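Local coordinates for protein DNA-entry nuclease (Competence-specific nuclease) (Streptococcus agalactiae ILRI112, PDB 4QGO) that probably cleaves DNA, and perhaps RNA, without marked sequence specificity, as a nuclease of the beta-beta-alpha metal (His-Me finger) superfamily, at residues Thr139-Ser142 and Asn143-Gln147. The protein carries 1 engineered substitution. Numbering follows the deposited sequence.
With SO4 (sulfate ion), chain F.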
loop_
_atom_site.group_PDB
_atom_site.type_symbol
_atom_site.label_atom_id
_atom_site.label_comp_id
_atom_site.label_asym_id
_atom_site.label_seq_id
_atom_site.Cartn_x
_atom_site.Cartn_y
_atom_site.Cartn_z
ATOM N N THR A 139 8.462 4.540 0.208
ATOM C CA THR A 139 9.300 5.174 1.225
ATOM C C THR A 139 9.416 4.270 2.463
ATOM O O THR A 139 8.478 3.535 2.808
ATOM C CB THR A 139 8.813 6.573 1.633
ATOM O OG1 THR A 139 7.575 6.459 2.359
ATOM C CG2 THR A 139 8.636 7.455 0.401
ATOM N N ALA A 140 10.574 4.313 3.118
ATOM C CA ALA A 140 10.766 3.531 4.328
ATOM C C ALA A 140 9.707 3.877 5.363
ATOM O O ALA A 140 9.160 2.983 6.005
ATOM C CB ALA A 140 12.162 3.760 4.899
ATOM N N HIS A 141 9.411 5.170 5.522
ATOM C CA HIS A 141 8.394 5.576 6.475
ATOM C C HIS A 141 7.027 4.978 6.168
ATOM O O HIS A 141 6.368 4.427 7.050
ATOM C CB HIS A 141 8.240 7.085 6.513
ATOM C CG HIS A 141 7.037 7.516 7.279
ATOM N ND1 HIS A 141 6.974 7.464 8.655
ATOM C CD2 HIS A 141 5.823 7.942 6.860
ATOM C CE1 HIS A 141 5.781 7.877 9.052
ATOM N NE2 HIS A 141 5.066 8.179 7.982
ATOM N N SER A 142 6.587 5.116 4.922
ATOM C CA SER A 142 5.232 4.683 4.603
ATOM C C SER A 142 5.102 3.158 4.537
ATOM O O SER A 142 4.023 2.617 4.773
ATOM C CB SER A 142 4.695 5.384 3.348
ATOM O OG SER A 142 5.294 4.888 2.155
ATOM N N ASN A 143 6.199 2.461 4.254
ATOM C CA ASN A 143 6.221 1.013 4.333
ATOM C C ASN A 143 6.189 0.513 5.777
ATOM O O ASN A 143 5.371 -0.334 6.137
ATOM C CB ASN A 143 7.473 0.475 3.623
ATOM C CG ASN A 143 7.546 -1.035 3.643
ATOM O OD1 ASN A 143 6.831 -1.704 2.898
ATOM N ND2 ASN A 143 8.422 -1.584 4.466
ATOM N N GLN A 144 7.050 1.085 6.615
ATOM C CA GLN A 144 7.377 0.482 7.912
ATOM C C GLN A 144 6.522 0.905 9.095
ATOM O O GLN A 144 6.390 0.151 10.069
ATOM C CB GLN A 144 8.841 0.768 8.249
ATOM C CG GLN A 144 9.804 0.103 7.308
ATOM C CD GLN A 144 11.251 0.484 7.569
ATOM O OE1 GLN A 144 11.642 0.760 8.710
ATOM N NE2 GLN A 144 12.056 0.485 6.515
ATOM N N SER A 145 5.957 2.101 9.051
ATOM C CA SER A 145 5.349 2.601 10.274
ATOM C C SER A 145 4.152 1.763 10.680
ATOM O O SER A 145 3.186 1.602 9.914
ATOM C CB SER A 145 4.915 4.046 10.172
ATOM O OG SER A 145 4.353 4.409 11.424
ATOM N N ASN A 146 4.250 1.230 11.895
ATOM C CA ASN A 146 3.220 0.378 12.471
ATOM C C ASN A 146 2.490 1.042 13.640
ATOM O O ASN A 146 1.782 0.376 14.398
ATOM C CB ASN A 146 3.853 -0.937 12.926
ATOM C CG ASN A 146 2.845 -2.042 13.134
ATOM O OD1 ASN A 146 1.921 -2.227 12.337
ATOM N ND2 ASN A 146 3.016 -2.793 14.215
ATOM N N GLN A 147 2.656 2.348 13.806
ATOM C CA GLN A 147 2.048 3.027 14.953
ATOM C C GLN A 147 0.712 3.708 14.662
ATOM O O GLN A 147 0.519 4.300 13.601
ATOM C CB GLN A 147 3.030 4.023 15.574
ATOM C CG GLN A 147 3.939 4.716 14.581
ATOM C CD GLN A 147 4.924 5.645 15.263
ATOM O OE1 GLN A 147 4.727 6.033 16.413
ATOM N NE2 GLN A 147 5.996 5.997 14.561
HETATM S S SO4 F . 6.422 9.777 15.310
HETATM O O1 SO4 F . 7.334 10.808 15.822
HETATM O O2 SO4 F . 6.871 8.455 15.739
HETATM O O3 SO4 F . 5.077 10.013 15.839
HETATM O O4 SO4 F . 6.386 9.839 13.850
#
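Three successive backbone hydrogen bonds build the short helix 140-144: Asn143 N to Thr139 O at 2.9 Å, Gln144 N to Ala140 O at 2.9 Å and, from just beyond its end, Ser145 N to His141 O at 3.1 Å. Their i to i+4 spacing identifies an alpha-helical turn. Thr139 is its N-cap, since OG1 accepts from Ser142 N at 3.1 Å (N-H...O 155°); the same OG1 is also hydrogen-bonded to Thr209 O. The chain leaves helical geometry at Ser145, whose OG hydrogen-bonds Asn150 O. Farther along, Gln147 NE2 donates at 2.9 Å to O2 of a sulfate, probably from the crystallisation liquor, which Asn150 ND2 also hydrogen-bonds. Gln144 turns its CG anti to the carbonyl carbon (chi1 -66°) and runs on extended, which carries the chain alongside Ala140, with CG 3.2 Å from Ala140 O and NE2 3.7 Å from Ala140 CB; NE2 then hydrogen-bonds Asp109 OD2. On another side of the helix, His141 CE1 approaches Ser145 CB obliquely at 4.1 Å, while its ND1 hydrogen-bonds Tyr104 OH. The turn directly follows strand 135-139, paired antiparallel with 108-112, and precedes helix 153-165: two antiparallel strands followed by a helix, consistent with a beta-beta-alpha nuclease motif.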